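Local structure of oxysterol-binding protein homolog 3 (Saccharomyces cerevisiae, 4IC4) at residues S104-Y109 with P201-K206; N121-E126 with R322-I327. The protein carries sterols and phospholipids, including PI(4)P, in a hydrophobic pocket of its OSBP-related domain and transfers them between membranes through the cytosol. One frame throughout, in Å; residues are numbered along the deposited sequence.

How the contacts relate
Both contacts are buried in the OSBP-related domain, but on opposite sides of the centre of the chain, with about 24 Å between their own centres. Contact 1 sets the end of the helical region that precedes the barrel against a barrel strand. Contact 2 joins the loop leading into strand 127-132 to the start of helix 325-331, after the barrel. They share no element, although their segments alternate along the sequence. Their chemistry differs sharply: 104-109 and 201-206 meet through carbon atoms alone, whereas 121-126 and 322-327 are joined by one arginine, which bonds a carboxylate and a backbone carbonyl of the loop while a second carboxylate, in its own segment, holds its other side.

Contact 1: S104-Y109 with P201-K206; sequences SFLSIY and PTTILK
The wall of the ORD beta barrel receives F105 and L106, in the 3-10 turn after helix 94-104, through P201, in the loop before strand 203-206, and T203 on that strand. F105 brings its ring to the proline edge-on: CE1 lies 3.8 Å from CD of P201, which sits near the ring plane, and CZ is close behind. A chi1 of 84°, with CG between the backbone N and carbonyl carbon, directs the ring toward P201. CG of L106 lies 3.7 Å above one face of this ring, offset toward the rim. L106 in turn passes alongside T203 in the opposite sense, its CD2 meeting CG2 of T203 at 3.6 Å, while CD1 approaches P201 CG more loosely at 4.4 Å. With an alanine at F105, CD and CG of P201 would probably lose their aromatic neighbour and L106 the ring it leans on, leaving a gap beside the proline. In the antiparallel barrel, strand 203-206 runs between strands 177-189 and 214-225. P201 also touches F221 and T203 touches M215, both on the latter strand. The 3-10 turn is tied internally at S104 O, which accepts from the backbone N of S107 at 3.0 Å and from its OG at 2.6 Å, the hydroxyl bond nearly collinear with the carbonyl.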
loop_
_atom_site.group_PDB
_atom_site.type_symbol
_atom_site.label_atom_id
_atom_site.label_comp_id
_atom_site.label_asym_id
_atom_site.label_seq_id
_atom_site.Cartn_x
_atom_site.Cartn_y
_atom_site.Cartn_z
ATOM N N SER A 104 -6.446 -4.585 8.315
ATOM C CA SER A 104 -5.206 -4.147 8.948
ATOM C C SER A 104 -4.442 -2.993 8.323
ATOM O O SER A 104 -3.858 -2.186 9.048
ATOM C CB SER A 104 -4.252 -5.334 9.127
ATOM O OG SER A 104 -3.786 -5.827 7.886
ATOM N N PHE A 105 -4.441 -2.894 6.999
ATOM C CA PHE A 105 -3.688 -1.827 6.353
ATOM C C PHE A 105 -4.131 -0.430 6.789
ATOM O O PHE A 105 -3.339 0.513 6.749
ATOM C CB PHE A 105 -3.781 -1.941 4.828
ATOM C CG PHE A 105 -5.013 -1.321 4.253
ATOM C CD1 PHE A 105 -6.241 -1.959 4.352
ATOM C CD2 PHE A 105 -4.953 -0.069 3.644
ATOM C CE1 PHE A 105 -7.396 -1.362 3.855
ATOM C CE2 PHE A 105 -6.103 0.540 3.143
ATOM C CZ PHE A 105 -7.329 -0.109 3.249
ATOM N N LEU A 106 -5.388 -0.291 7.203
ATOM C CA LEU A 106 -5.898 1.010 7.630
ATOM C C LEU A 106 -5.130 1.573 8.819
ATOM O O LEU A 106 -5.038 2.789 8.986
ATOM C CB LEU A 106 -7.377 0.905 8.009
ATOM C CG LEU A 106 -8.361 0.641 6.875
ATOM C CD1 LEU A 106 -9.721 0.290 7.468
ATOM C CD2 LEU A 106 -8.458 1.869 5.981
ATOM N N SER A 107 -4.570 0.683 9.631
ATOM C CA SER A 107 -3.842 1.077 10.831
ATOM C C SER A 107 -2.656 2.013 10.627
ATOM O O SER A 107 -2.203 2.644 11.583
ATOM C CB SER A 107 -3.372 -0.170 11.596
ATOM O OG SER A 107 -2.420 -0.911 10.847
ATOM N N ILE A 108 -2.137 2.108 9.406
ATOM C CA ILE A 108 -0.996 2.996 9.191
ATOM C C ILE A 108 -1.394 4.461 9.347
ATOM O O ILE A 108 -0.536 5.334 9.445
ATOM C CB ILE A 108 -0.335 2.801 7.794
ATOM C CG1 ILE A 108 -1.310 3.159 6.672
ATOM C CG2 ILE A 108 0.171 1.368 7.662
ATOM C CD1 ILE A 108 -0.667 3.171 5.291
ATOM N N TYR A 109 -2.697 4.721 9.387
ATOM C CA TYR A 109 -3.190 6.084 9.530
ATOM C C TYR A 109 -3.643 6.388 10.953
ATOM O O TYR A 109 -4.290 7.408 11.191
ATOM C CB TYR A 109 -4.347 6.320 8.559
ATOM C CG TYR A 109 -3.950 6.140 7.115
ATOM C CD1 TYR A 109 -3.010 6.982 6.528
ATOM C CD2 TYR A 109 -4.484 5.104 6.345
ATOM C CE1 TYR A 109 -2.602 6.804 5.211
ATOM C CE2 TYR A 109 -4.081 4.913 5.019
ATOM C CZ TYR A 109 -3.136 5.770 4.463
ATOM O OH TYR A 109 -2.702 5.596 3.170
ATOM N N PRO A 201 -11.592 -0.960 1.275
ATOM C CA PRO A 201 -12.649 -0.012 1.633
ATOM C C PRO A 201 -12.324 1.436 1.306
ATOM O O PRO A 201 -11.160 1.821 1.190
ATOM C CB PRO A 201 -12.819 -0.237 3.130
ATOM C CG PRO A 201 -11.435 -0.578 3.561
ATOM C CD PRO A 201 -10.986 -1.544 2.483
ATOM N N THR A 202 -13.377 2.230 1.161
ATOM C CA THR A 202 -13.254 3.646 0.869
ATOM C C THR A 202 -12.819 4.361 2.141
ATOM O O THR A 202 -13.244 3.998 3.237
ATOM C CB THR A 202 -14.615 4.237 0.436
ATOM O OG1 THR A 202 -15.104 3.530 -0.711
ATOM C CG2 THR A 202 -14.480 5.714 0.108
ATOM N N THR A 203 -11.958 5.361 1.996
ATOM C CA THR A 203 -11.513 6.147 3.137
ATOM C C THR A 203 -11.771 7.609 2.801
ATOM O O THR A 203 -11.917 7.964 1.632
ATOM C CB THR A 203 -10.010 5.953 3.438
ATOM O OG1 THR A 203 -9.236 6.281 2.279
ATOM C CG2 THR A 203 -9.735 4.517 3.851
ATOM N N ILE A 204 -11.832 8.450 3.825
ATOM C CA ILE A 204 -12.077 9.871 3.622
ATOM C C ILE A 204 -11.067 10.717 4.387
ATOM O O ILE A 204 -10.771 10.444 5.549
ATOM C CB ILE A 204 -13.497 10.269 4.094
ATOM C CG1 ILE A 204 -14.550 9.406 3.392
ATOM C CG2 ILE A 204 -13.742 11.745 3.818
ATOM C CD1 ILE A 204 -14.634 9.611 1.894
ATOM N N LEU A 205 -10.539 11.740 3.723
ATOM C CA LEU A 205 -9.579 12.650 4.343
ATOM C C LEU A 205 -10.367 13.879 4.796
ATOM O O LEU A 205 -10.939 14.588 3.969
ATOM C CB LEU A 205 -8.505 13.058 3.329
ATOM C CG LEU A 205 -7.424 14.043 3.782
ATOM C CD1 LEU A 205 -6.688 13.492 4.993
ATOM C CD2 LEU A 205 -6.455 14.288 2.634
ATOM N N LYS A 206 -10.398 14.120 6.106
ATOM C CA LYS A 206 -11.141 15.250 6.666
ATOM C C LYS A 206 -10.289 16.387 7.228
ATOM O O LYS A 206 -9.073 16.262 7.373
ATOM C CB LYS A 206 -12.090 14.756 7.758
ATOM C CG LYS A 206 -13.204 13.855 7.257
ATOM C CD LYS A 206 -14.136 13.474 8.395
ATOM C CE LYS A 206 -15.334 12.688 7.892
ATOM N NZ LYS A 206 -16.281 12.369 8.997
#

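Contact 2: N121-E126 with R322-I327; sequences NPLLAE and RLRPDI
R324 reaches N121, L123 and E126 chiefly through CD and NH1, and its CB already points toward them. CG passes the carboxylate of E126 at the edge of contact, and CD of R324 lies 3.2 Å from OE2 of E126. A bend at chi3 (57°) then turns the guanidinium aside. NE donates to OD1 of D326 at 3.1 Å, and NH2 reaches OD2 of the same residue at 2.7 Å: a side-on, two-nitrogen grip lying nearly in the guanidinium plane, with both acceptors using syn lone pairs. NH1 divides its hydrogens between two acceptors of the loop. One makes a fairly straight bond to N121 O at 2.9 Å, coming from above the carbonyl plane; the other goes to the syn lone pair of E126 OE2, also at 2.9 Å, with the two charged planes 73° apart. A water accepts from NH2, so all five N-H groups are engaged. L123 CG covers one face, 4.0 Å from NH1. R324 is the N-cap residue of helix 325-331, and D326, whose OD1 also accepts from the backbone N of I327, lies in its first turn. Opposite it, L123 to E126 form a type II beta turn, closed by the backbone bond from E126 N to L123 O; L123 N also bonds OE2 of E126, at 2.8 Å and from above the carboxylate plane. The other oxygen, OE1, is taken by S321 OG. The turn adjoins the phosphoinositide site: L124 N bonds OE1 of Q349, a PI(4)P-binding residue of helix 335-354, whose side chain L123 touches.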
loop_
_atom_site.group_PDB
_atom_site.type_symbol
_atom_site.label_atom_id
_atom_site.label_comp_id
_atom_site.label_asym_id
_atom_site.label_seq_id
_atom_site.Cartn_x
_atom_site.Cartn_y
_atom_site.Cartn_z
ATOM N N ASN A 121 4.861 9.941 -6.563
ATOM C CA ASN A 121 4.243 9.209 -7.662
ATOM C C ASN A 121 5.358 8.422 -8.346
ATOM O O ASN A 121 6.368 8.989 -8.755
ATOM C CB ASN A 121 3.624 10.168 -8.681
ATOM C CG ASN A 121 2.442 10.923 -8.124
ATOM O OD1 ASN A 121 1.487 10.326 -7.637
ATOM N ND2 ASN A 121 2.497 12.249 -8.201
ATOM N N PRO A 122 5.200 7.099 -8.465
ATOM C CA PRO A 122 6.259 6.333 -9.124
ATOM C C PRO A 122 6.330 6.694 -10.604
ATOM O O PRO A 122 5.381 7.232 -11.172
ATOM C CB PRO A 122 5.814 4.884 -8.931
ATOM C CG PRO A 122 4.935 4.936 -7.716
ATOM C CD PRO A 122 4.163 6.211 -7.917
ATOM N N LEU A 123 7.465 6.401 -11.219
ATOM C CA LEU A 123 7.629 6.650 -12.638
ATOM C C LEU A 123 7.122 5.403 -13.356
ATOM O O LEU A 123 7.091 4.319 -12.776
ATOM C CB LEU A 123 9.108 6.843 -12.975
ATOM C CG LEU A 123 9.803 7.993 -12.249
ATOM C CD1 LEU A 123 11.293 7.959 -12.559
ATOM C CD2 LEU A 123 9.184 9.321 -12.676
ATOM N N LEU A 124 6.691 5.551 -14.601
ATOM C CA LEU A 124 6.265 4.384 -15.349
ATOM C C LEU A 124 7.481 3.448 -15.401
ATOM O O LEU A 124 8.600 3.884 -15.675
ATOM C CB LEU A 124 5.845 4.783 -16.765
ATOM C CG LEU A 124 5.475 3.644 -17.715
ATOM C CD1 LEU A 124 4.278 2.869 -17.186
ATOM C CD2 LEU A 124 5.153 4.241 -19.076
ATOM N N ALA A 125 7.252 2.170 -15.116
ATOM C CA ALA A 125 8.294 1.145 -15.128
ATOM C C ALA A 125 9.139 1.120 -13.859
ATOM O O ALA A 125 10.070 0.324 -13.745
ATOM C CB ALA A 125 9.185 1.291 -16.364
ATOM N N GLU A 126 8.834 2.005 -12.915
ATOM C CA GLU A 126 9.538 1.986 -11.641
ATOM C C GLU A 126 9.069 0.693 -10.964
ATOM O O GLU A 126 7.936 0.246 -11.166
ATOM C CB GLU A 126 9.146 3.202 -10.791
ATOM C CG GLU A 126 9.764 3.228 -9.394
ATOM C CD GLU A 126 9.515 4.543 -8.669
ATOM O OE1 GLU A 126 9.492 4.548 -7.420
ATOM O OE2 GLU A 126 9.349 5.578 -9.350
ATOM N N ARG A 322 14.007 2.315 -4.104
ATOM C CA ARG A 322 15.104 2.610 -3.180
ATOM C C ARG A 322 16.246 3.349 -3.868
ATOM O O ARG A 322 17.117 3.904 -3.198
ATOM C CB ARG A 322 15.668 1.327 -2.575
ATOM C CG ARG A 322 14.696 0.524 -1.731
ATOM C CD ARG A 322 15.392 -0.705 -1.181
ATOM N NE ARG A 322 14.493 -1.579 -0.432
ATOM C CZ ARG A 322 13.629 -2.423 -0.984
ATOM N NH1 ARG A 322 13.531 -2.518 -2.305
ATOM N NH2 ARG A 322 12.869 -3.190 -0.211
ATOM N N LEU A 323 16.247 3.349 -5.198
ATOM C CA LEU A 323 17.310 4.008 -5.942
ATOM C C LEU A 323 16.930 5.402 -6.433
ATOM O O LEU A 323 17.734 6.080 -7.077
ATOM C CB LEU A 323 17.747 3.121 -7.117
ATOM C CG LEU A 323 18.229 1.722 -6.704
ATOM C CD1 LEU A 323 18.662 0.934 -7.935
ATOM C CD2 LEU A 323 19.375 1.841 -5.704
ATOM N N ARG A 324 15.712 5.844 -6.131
ATOM C CA ARG A 324 15.287 7.175 -6.557
ATOM C C ARG A 324 16.020 8.251 -5.770
ATOM O O ARG A 324 15.994 8.270 -4.536
ATOM C CB ARG A 324 13.774 7.346 -6.407
ATOM C CG ARG A 324 13.026 6.737 -7.573
ATOM C CD ARG A 324 11.561 7.095 -7.599
ATOM N NE ARG A 324 11.301 8.532 -7.623
ATOM C CZ ARG A 324 10.128 9.049 -7.972
ATOM N NH1 ARG A 324 9.137 8.243 -8.333
ATOM N NH2 ARG A 324 9.925 10.358 -7.934
ATOM N N PRO A 325 16.678 9.173 -6.481
ATOM C CA PRO A 325 17.429 10.252 -5.835
ATOM C C PRO A 325 16.610 11.310 -5.120
ATOM O O PRO A 325 17.058 11.860 -4.109
ATOM C CB PRO A 325 18.253 10.832 -6.982
ATOM C CG PRO A 325 17.375 10.627 -8.159
ATOM C CD PRO A 325 16.842 9.221 -7.943
ATOM N N ASP A 326 15.422 11.607 -5.631
ATOM C CA ASP A 326 14.596 12.612 -4.984
ATOM C C ASP A 326 14.054 12.086 -3.660
ATOM O O ASP A 326 14.081 12.789 -2.647
ATOM C CB ASP A 326 13.464 13.078 -5.915
ATOM C CG ASP A 326 12.655 11.933 -6.517
ATOM O OD1 ASP A 326 13.057 10.749 -6.439
ATOM O OD2 ASP A 326 11.597 12.243 -7.104
ATOM N N ILE A 327 13.593 10.841 -3.655
ATOM C CA ILE A 327 13.078 10.254 -2.428
ATOM C C ILE A 327 14.204 10.139 -1.397
ATOM O O ILE A 327 14.007 10.436 -0.217
ATOM C CB ILE A 327 12.479 8.849 -2.674
ATOM C CG1 ILE A 327 11.318 8.939 -3.673
ATOM C CG2 ILE A 327 12.017 8.243 -1.342
ATOM C CD1 ILE A 327 10.568 7.622 -3.891
HETATM O O HOH W 1 7.365 11.559 -8.637
#